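Class D beta-lactamase (Fusobacterium nucleatum subsp. polymorphum, PDB 4IED) probably hydrolyses beta-lactam antibiotics such as penicillins to substituted beta-amino acids, the reaction by which class D enzymes confer resistance. Local coordinates at residues Val205-Gly213 and Phe224-Asp232; Phe22-Val33 and Lys238-Phe247. All coordinates share one frame; numbering follows the deposited sequence.

Contact 1 of 2, residues Val205-Gly213 and Phe224-Asp232; sequences VVPIGWFVG and FAINLDISD
F224 lays the face of its ring against G213 of the neighbouring strand: the CA of G213 stands 3.9 Å from the centroid of the F224 ring, a CH-pi contact over the face. CG of F224 sits between its backbone N and carbonyl carbon, a first torsion that folds the ring back across that strand, and G213, having no side chain, leaves room for it. F224 CE1 also stands over one face of the F211 ring, 3.7 Å from F211 CD2, the planes oblique at 57°.

Strands 208-213 and 224-229 run antiparallel at 162°, and G209-L228, F211-I226 and G213-F224 are hydrogen-bonded pairs with two N-H...O bonds each. The straightest, I226 N to F211 O, has an angle of 170° at the hydrogen. On the face carrying W210, V212, A225 and N227, CB of N227 sits over the six-membered ring of W210, 4.0 Å from its centroid. The amide of N227 is turned steeply to the indole, with ND2 over the ring, 3.5 Å from W210 CH2. W210 NE1 and N227 OD1 both have partners in this buried layer, the carbonyl of Y54 and R48 NE.

Toward V205 and S231 the contact thins. The last direct bond joins I230 N to P207 O at 3.0 Å, its donor well above the carbonyl plane. Beyond it V206 CG1 merely leans on the D229 carboxylate, which R48 engages in a salt bridge, and a water connects V205 O with S231 OG, 2.8 Å from the hydroxyl, among exposed residues. The unbroken antiparallel ladder identifies a beta hairpin, 208-216 with 221-229, in the central sheet of the penicillin-recognising serine beta-lactamase fold.

Contact 2 of 2, residues Phe22-Val33 and Lys238-Phe247; sequences FERKGLNGTFVV and KREEIVREYF
I242 and F31 lie alongside one another at the apolar centre, running in contrary senses, I242 CG2 lying 4.1 Å from F31 CD2. The F31 ring is swung toward the helix by a first torsion of -173°, CG anti to the backbone N. There its CE1 meets V243 CG2, and its CE2 comes within 3.6 Å of Y246 CB. The edge of F31 also faces the ring of Y246 in an offset edge-to-face pair, planes at 82°. At one end of this layer V33 spreads its two methyls, CG2 against Y246 CE2 and CG1 against F247 CZ; at the other, L27 CD1 touches I242 CD1 at 3.7 Å.

Outward, K25 marks the change from apolar to charged. Its side chain enters as a knob among K238, E241, I242 and E245, with K25 CD resting 3.6 Å from I242 CG1. Bends at chi3 and chi4 then bring K25 NZ within 3.0 Å of E245 OE2, a salt bridge in the conformer of E245 described here; E241 OE1 is a longer ionic partner. In the same conformer R24 takes the other oxygen of E245: R24 NH1 donates to the syn lone pair of E245 OE1 at 3.1 Å, with guanidinium and carboxylate nearly coplanar.

The strand 29-33 and helix 238-247 axes pass 10.7 Å apart at 42°, so the helix lies obliquely over the sheet. Helix 16-25 ends in a Schellman motif, L27 N bonding to F22 O and G26 N, weakly, to E23 O, with G26 at positive phi. From that helix M18 touches F31, V33 and Y246, and I21 touches I242, while I226 of strand 221-229 extends the floor beneath I242.

From the N terminus, the chain runs from helix 16-25 through a short turn into strand 29-35, then makes a long excursion before returning as the hairpin 208-216 and 221-229 and finally helix 238-249. Contact 1 closes the short hairpin loop, with 10 residues between its segments; contact 2 closes a loop of 204 residues, and the first is nested inside the second. Their centres lie 10 Å apart. Strand 29-35 adjoins strand 221-229 through probable backbone hydrogen bonds, A225 O to V32 N and, just before strand 29-35, D229 N to N28 O, each 2.9 Å. Together they tie both terminal helices to one side of the central sheet.

Contact 1 of 2, residues Val205-Gly213 and Phe224-Asp232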
# COMPACT_ATOMS: atom_id res chain seq x y z
N VAL A 205 -19.12 3.62 -6.53
CA VAL A 205 -20.29 2.83 -6.25
C VAL A 205 -19.92 1.51 -5.58
O VAL A 205 -20.55 1.07 -4.63
CB VAL A 205 -21.08 2.58 -7.55
CG1 VAL A 205 -22.29 1.63 -7.32
CG2 VAL A 205 -21.72 3.89 -7.99
N VAL A 206 -18.89 0.85 -6.10
CA VAL A 206 -18.42 -0.42 -5.59
C VAL A 206 -17.03 -0.20 -4.93
O VAL A 206 -15.99 0.01 -5.62
CB VAL A 206 -18.28 -1.49 -6.66
CG1 VAL A 206 -17.67 -2.74 -6.09
CG2 VAL A 206 -19.67 -1.79 -7.24
N PRO A 207 -16.96 -0.19 -3.58
CA PRO A 207 -15.65 0.05 -2.90
C PRO A 207 -14.68 -1.06 -3.21
O PRO A 207 -15.01 -2.19 -3.50
CB PRO A 207 -16.05 0.13 -1.44
CG PRO A 207 -17.51 0.53 -1.44
CD PRO A 207 -18.10 -0.18 -2.62
N ILE A 208 -13.41 -0.62 -3.17
CA ILE A 208 -12.25 -1.43 -3.55
C ILE A 208 -11.35 -1.62 -2.32
O ILE A 208 -10.77 -0.66 -1.78
CB ILE A 208 -11.39 -0.75 -4.67
CG1 ILE A 208 -12.16 -0.39 -5.91
CG2 ILE A 208 -10.17 -1.68 -5.00
CD1 ILE A 208 -12.65 -1.56 -6.67
N GLY A 209 -11.16 -2.87 -1.94
CA GLY A 209 -10.18 -3.19 -0.89
C GLY A 209 -8.82 -3.56 -1.45
O GLY A 209 -8.72 -4.36 -2.33
N TRP A 210 -7.79 -2.99 -0.91
CA TRP A 210 -6.36 -3.22 -1.33
C TRP A 210 -5.58 -3.88 -0.20
O TRP A 210 -5.77 -3.54 0.98
CB TRP A 210 -5.64 -1.88 -1.59
CG TRP A 210 -5.93 -1.09 -2.83
CD1 TRP A 210 -6.74 -0.00 -2.93
CD2 TRP A 210 -5.27 -1.25 -4.10
NE1 TRP A 210 -6.73 0.50 -4.21
CE2 TRP A 210 -5.78 -0.23 -4.95
CE3 TRP A 210 -4.36 -2.22 -4.63
CZ2 TRP A 210 -5.32 -0.09 -6.24
CZ3 TRP A 210 -3.89 -2.08 -5.85
CH2 TRP A 210 -4.34 -1.00 -6.70
N PHE A 211 -4.61 -4.71 -0.61
CA PHE A 211 -3.50 -5.11 0.29
C PHE A 211 -2.32 -5.26 -0.63
O PHE A 211 -2.32 -6.01 -1.58
CB PHE A 211 -3.83 -6.39 1.11
CG PHE A 211 -2.72 -6.88 2.01
CD1 PHE A 211 -2.03 -6.01 2.82
CD2 PHE A 211 -2.40 -8.20 2.03
CE1 PHE A 211 -1.03 -6.50 3.65
CE2 PHE A 211 -1.39 -8.68 2.86
CZ PHE A 211 -0.75 -7.83 3.65
N VAL A 212 -1.28 -4.47 -0.34
CA VAL A 212 -0.04 -4.42 -1.16
C VAL A 212 1.16 -4.55 -0.26
O VAL A 212 1.12 -4.18 0.88
CB VAL A 212 0.06 -3.16 -2.06
CG1 VAL A 212 -1.29 -2.91 -2.80
CG2 VAL A 212 0.45 -1.95 -1.29
N GLY A 213 2.24 -5.10 -0.85
CA GLY A 213 3.46 -5.26 -0.02
C GLY A 213 4.48 -6.13 -0.73
O GLY A 213 4.51 -6.27 -1.93
N PHE A 224 3.78 -7.86 -4.18
CA PHE A 224 2.38 -8.25 -4.46
C PHE A 224 1.45 -7.07 -4.26
O PHE A 224 1.65 -6.09 -3.58
CB PHE A 224 1.92 -9.38 -3.56
CG PHE A 224 1.81 -8.99 -2.09
CD1 PHE A 224 0.62 -8.41 -1.58
CD2 PHE A 224 2.85 -9.25 -1.22
CE1 PHE A 224 0.52 -8.06 -0.27
CE2 PHE A 224 2.73 -8.89 0.11
CZ PHE A 224 1.58 -8.28 0.56
N ALA A 225 0.33 -7.21 -5.01
CA ALA A 225 -0.92 -6.39 -4.88
C ALA A 225 -2.18 -7.15 -5.20
O ALA A 225 -2.24 -7.78 -6.26
CB ALA A 225 -0.83 -5.17 -5.78
N ILE A 226 -3.11 -7.04 -4.26
CA ILE A 226 -4.47 -7.56 -4.48
C ILE A 226 -5.40 -6.39 -4.31
O ILE A 226 -5.22 -5.50 -3.49
CB ILE A 226 -4.81 -8.70 -3.50
CG1 ILE A 226 -6.15 -9.42 -3.89
CG2 ILE A 226 -4.88 -8.26 -2.05
CD1 ILE A 226 -6.27 -10.71 -3.12
N ASN A 227 -6.41 -6.37 -5.17
CA ASN A 227 -7.63 -5.55 -4.87
C ASN A 227 -8.87 -6.33 -5.22
O ASN A 227 -8.90 -7.22 -6.04
CB ASN A 227 -7.55 -4.14 -5.50
CG ASN A 227 -7.64 -4.13 -7.02
OD1 ASN A 227 -8.59 -4.53 -7.62
ND2 ASN A 227 -6.62 -3.52 -7.65
N LEU A 228 -9.90 -6.03 -4.46
CA LEU A 228 -11.17 -6.81 -4.50
C LEU A 228 -12.31 -5.85 -4.33
O LEU A 228 -12.20 -4.86 -3.65
CB LEU A 228 -11.22 -7.74 -3.22
CG LEU A 228 -10.05 -8.70 -2.93
CD1 LEU A 228 -10.08 -9.31 -1.51
CD2 LEU A 228 -10.18 -9.74 -4.07
N ASP A 229 -13.43 -6.23 -4.87
CA ASP A 229 -14.72 -5.51 -4.60
C ASP A 229 -15.15 -5.91 -3.23
O ASP A 229 -15.42 -7.10 -3.00
CB ASP A 229 -15.80 -5.90 -5.68
CG ASP A 229 -15.45 -5.40 -7.09
OD1 ASP A 229 -14.53 -4.52 -7.23
OD2 ASP A 229 -16.18 -5.83 -7.98
N ILE A 230 -15.19 -4.97 -2.31
CA ILE A 230 -15.58 -5.23 -0.92
C ILE A 230 -16.50 -4.14 -0.48
O ILE A 230 -16.10 -2.99 -0.34
CB ILE A 230 -14.44 -5.39 0.05
CG1 ILE A 230 -13.65 -6.64 -0.26
CG2 ILE A 230 -14.95 -5.49 1.49
CD1 ILE A 230 -12.29 -6.64 0.41
N SER A 231 -17.78 -4.49 -0.35
CA SER A 231 -18.80 -3.55 0.08
C SER A 231 -19.05 -3.55 1.59
O SER A 231 -19.66 -2.58 2.11
CB SER A 231 -20.11 -3.77 -0.69
OG SER A 231 -19.83 -3.47 -2.10
N ASP A 232 -18.65 -4.57 2.33
CA ASP A 232 -18.99 -4.65 3.74
C ASP A 232 -17.65 -4.80 4.45
O ASP A 232 -16.83 -5.62 4.07
CB ASP A 232 -19.79 -5.90 4.06
CG ASP A 232 -20.48 -5.80 5.41
OD1 ASP A 232 -19.71 -5.78 6.37
OD2 ASP A 232 -21.71 -5.74 5.58
O HOH W 1 -21.47 -1.64 -3.52

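Contact 2 of 2, residues Phe22-Val33 and Lys238-Phe247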
# COMPACT_ATOMS: atom_id res chain seq x y z
N PHE A 22 -10.09 -17.31 -5.81
CA PHE A 22 -11.07 -16.30 -6.12
C PHE A 22 -12.44 -16.90 -6.41
O PHE A 22 -13.47 -16.39 -5.96
CB PHE A 22 -10.63 -15.44 -7.28
CG PHE A 22 -9.81 -14.23 -6.89
CD1 PHE A 22 -8.43 -14.31 -6.65
CD2 PHE A 22 -10.41 -12.99 -6.79
CE1 PHE A 22 -7.72 -13.21 -6.33
CE2 PHE A 22 -9.67 -11.88 -6.46
CZ PHE A 22 -8.27 -11.97 -6.25
N GLU A 23 -12.42 -17.99 -7.12
CA GLU A 23 -13.69 -18.67 -7.51
C GLU A 23 -14.36 -19.29 -6.28
O GLU A 23 -15.62 -19.21 -6.09
CB GLU A 23 -13.46 -19.70 -8.65
CG GLU A 23 -13.04 -18.97 -9.92
CD GLU A 23 -13.08 -19.77 -11.23
OE1 GLU A 23 -13.03 -19.10 -12.28
OE2 GLU A 23 -13.18 -21.06 -11.22
N ARG A 24 -13.54 -19.87 -5.39
CA ARG A 24 -14.07 -20.49 -4.17
C ARG A 24 -14.76 -19.46 -3.26
O ARG A 24 -15.85 -19.70 -2.69
CB ARG A 24 -12.97 -21.20 -3.36
CG ARG A 24 -13.54 -21.93 -2.15
CD ARG A 24 -12.47 -22.24 -1.12
NE ARG A 24 -11.16 -22.47 -1.74
CZ ARG A 24 -10.01 -21.90 -1.38
NH1 ARG A 24 -9.95 -21.03 -0.37
NH2 ARG A 24 -8.89 -22.22 -2.01
N LYS A 25 -14.07 -18.33 -3.10
CA LYS A 25 -14.54 -17.26 -2.21
C LYS A 25 -15.63 -16.43 -2.87
O LYS A 25 -16.30 -15.65 -2.22
CB LYS A 25 -13.36 -16.40 -1.78
CG LYS A 25 -12.35 -17.23 -0.99
CD LYS A 25 -11.10 -16.44 -0.67
CE LYS A 25 -11.00 -16.15 0.81
NZ LYS A 25 -10.01 -17.01 1.52
N GLY A 26 -15.79 -16.59 -4.19
CA GLY A 26 -16.80 -15.87 -4.95
C GLY A 26 -16.53 -14.37 -5.03
O GLY A 26 -17.47 -13.56 -4.99
N LEU A 27 -15.27 -13.99 -5.15
CA LEU A 27 -14.86 -12.55 -5.13
C LEU A 27 -14.41 -12.09 -6.47
O LEU A 27 -13.94 -12.92 -7.31
CB LEU A 27 -13.78 -12.36 -4.10
CG LEU A 27 -14.18 -12.65 -2.66
CD1 LEU A 27 -12.93 -12.79 -1.84
CD2 LEU A 27 -15.04 -11.58 -2.07
N ASN A 28 -14.68 -10.81 -6.74
CA ASN A 28 -14.23 -10.13 -7.94
C ASN A 28 -13.02 -9.29 -7.58
O ASN A 28 -13.04 -8.53 -6.63
CB ASN A 28 -15.31 -9.25 -8.48
CG ASN A 28 -16.52 -10.02 -8.92
OD1 ASN A 28 -17.64 -9.55 -8.74
ND2 ASN A 28 -16.31 -11.22 -9.46
N GLY A 29 -11.93 -9.48 -8.32
CA GLY A 29 -10.74 -8.68 -8.09
C GLY A 29 -9.60 -9.14 -8.96
O GLY A 29 -9.77 -9.79 -9.97
N THR A 30 -8.39 -8.71 -8.55
CA THR A 30 -7.21 -9.05 -9.24
C THR A 30 -6.08 -9.28 -8.21
O THR A 30 -6.12 -8.75 -7.08
CB THR A 30 -6.77 -7.87 -10.17
OG1 THR A 30 -5.62 -8.28 -10.97
CG2 THR A 30 -6.42 -6.55 -9.41
N PHE A 31 -5.05 -10.03 -8.64
CA PHE A 31 -3.91 -10.29 -7.76
C PHE A 31 -2.68 -10.48 -8.64
O PHE A 31 -2.71 -11.18 -9.63
CB PHE A 31 -4.26 -11.57 -6.99
CG PHE A 31 -3.29 -12.01 -5.85
CD1 PHE A 31 -2.32 -11.21 -5.33
CD2 PHE A 31 -3.39 -13.34 -5.37
CE1 PHE A 31 -1.52 -11.67 -4.30
CE2 PHE A 31 -2.52 -13.82 -4.38
CZ PHE A 31 -1.63 -12.96 -3.90
N VAL A 32 -1.61 -9.74 -8.32
CA VAL A 32 -0.33 -9.85 -8.99
C VAL A 32 0.74 -10.10 -7.99
O VAL A 32 0.80 -9.42 -7.00
CB VAL A 32 -0.02 -8.51 -9.73
CG1 VAL A 32 1.27 -8.60 -10.49
CG2 VAL A 32 -1.17 -8.19 -10.66
N VAL A 33 1.59 -11.07 -8.32
CA VAL A 33 2.80 -11.33 -7.57
C VAL A 33 3.97 -11.31 -8.55
O VAL A 33 3.95 -12.01 -9.53
CB VAL A 33 2.77 -12.64 -6.79
CG1 VAL A 33 4.16 -12.92 -6.14
CG2 VAL A 33 1.61 -12.67 -5.79
N LYS A 238 -10.50 -10.64 4.04
CA LYS A 238 -10.23 -11.49 2.87
C LYS A 238 -9.02 -11.00 2.07
O LYS A 238 -8.42 -11.81 1.37
CB LYS A 238 -11.45 -11.55 1.92
CG LYS A 238 -12.77 -12.14 2.48
CD LYS A 238 -13.09 -13.56 2.12
CE LYS A 238 -14.53 -13.99 2.55
NZ LYS A 238 -14.67 -15.50 2.65
N ARG A 239 -8.74 -9.71 2.07
CA ARG A 239 -7.56 -9.17 1.30
C ARG A 239 -6.31 -9.92 1.70
O ARG A 239 -5.64 -10.53 0.85
CB ARG A 239 -7.40 -7.72 1.56
CG ARG A 239 -8.64 -6.85 1.31
CD ARG A 239 -8.41 -5.46 1.78
NE ARG A 239 -8.35 -5.42 3.27
CZ ARG A 239 -8.30 -4.34 4.04
NH1 ARG A 239 -8.36 -3.13 3.48
NH2 ARG A 239 -8.28 -4.47 5.34
N GLU A 240 -5.99 -9.89 3.03
CA GLU A 240 -4.77 -10.53 3.54
C GLU A 240 -4.97 -12.07 3.56
O GLU A 240 -3.98 -12.78 3.32
CB GLU A 240 -4.51 -10.01 4.89
CG GLU A 240 -3.25 -10.66 5.48
CD GLU A 240 -2.67 -9.87 6.64
OE1 GLU A 240 -1.64 -10.36 7.22
OE2 GLU A 240 -3.11 -8.81 7.05
N GLU A 241 -6.18 -12.61 3.76
CA GLU A 241 -6.38 -14.05 3.75
C GLU A 241 -5.96 -14.62 2.41
O GLU A 241 -5.24 -15.63 2.34
CB GLU A 241 -7.85 -14.38 4.01
CG GLU A 241 -8.23 -14.25 5.48
CD GLU A 241 -9.71 -14.47 5.73
OE1 GLU A 241 -10.43 -14.95 4.72
OE2 GLU A 241 -10.17 -14.23 6.92
N ILE A 242 -6.37 -14.01 1.29
CA ILE A 242 -6.07 -14.58 -0.01
C ILE A 242 -4.56 -14.52 -0.28
O ILE A 242 -3.95 -15.48 -0.78
CB ILE A 242 -6.85 -13.85 -1.16
CG1 ILE A 242 -8.33 -14.21 -1.01
CG2 ILE A 242 -6.25 -14.15 -2.53
CD1 ILE A 242 -9.25 -13.31 -1.78
N VAL A 243 -3.98 -13.36 0.05
CA VAL A 243 -2.52 -13.26 -0.09
C VAL A 243 -1.76 -14.30 0.71
O VAL A 243 -0.88 -15.02 0.14
CB VAL A 243 -2.05 -11.84 0.24
CG1 VAL A 243 -0.51 -11.76 0.19
CG2 VAL A 243 -2.64 -10.86 -0.76
N ARG A 244 -2.14 -14.50 1.96
CA ARG A 244 -1.44 -15.54 2.77
C ARG A 244 -1.71 -16.90 2.23
O ARG A 244 -0.85 -17.78 2.27
CB ARG A 244 -1.88 -15.38 4.24
CG ARG A 244 -1.28 -14.22 4.96
CD ARG A 244 -1.75 -14.06 6.40
NE ARG A 244 -0.97 -13.07 7.11
CZ ARG A 244 0.13 -13.35 7.78
NH1 ARG A 244 0.65 -14.55 7.80
NH2 ARG A 244 0.77 -12.34 8.38
N GLU A 245 -2.91 -17.19 1.70
CA GLU A 245 -3.20 -18.55 1.21
C GLU A 245 -2.29 -18.83 0.02
O GLU A 245 -1.74 -19.93 -0.11
CB GLU A 245 -4.71 -18.69 0.88
CG GLU A 245 -5.57 -18.85 2.14
CD GLU A 245 -7.05 -19.11 1.97
OE1 GLU A 245 -7.42 -19.85 1.03
OE2 GLU A 245 -7.81 -18.60 2.89
N TYR A 246 -2.11 -17.88 -0.89
CA TYR A 246 -1.22 -18.10 -2.02
C TYR A 246 0.21 -18.32 -1.53
O TYR A 246 0.91 -19.26 -2.00
CB TYR A 246 -1.24 -16.87 -2.97
CG TYR A 246 -0.17 -16.93 -4.05
CD1 TYR A 246 -0.38 -17.72 -5.14
CD2 TYR A 246 1.01 -16.25 -3.95
CE1 TYR A 246 0.56 -17.90 -6.16
CE2 TYR A 246 2.01 -16.44 -4.94
CZ TYR A 246 1.76 -17.23 -6.03
OH TYR A 246 2.69 -17.39 -7.06
N PHE A 247 0.71 -17.47 -0.63
CA PHE A 247 2.11 -17.64 -0.18
C PHE A 247 2.34 -18.89 0.68
O PHE A 247 3.44 -19.42 0.66
CB PHE A 247 2.63 -16.38 0.46
CG PHE A 247 2.94 -15.30 -0.53
CD1 PHE A 247 4.04 -15.46 -1.41
CD2 PHE A 247 2.24 -14.14 -0.57
CE1 PHE A 247 4.32 -14.56 -2.35
CE2 PHE A 247 2.55 -13.18 -1.55
CZ PHE A 247 3.62 -13.38 -2.39
O HOH W 2 -9.87 -17.22 3.99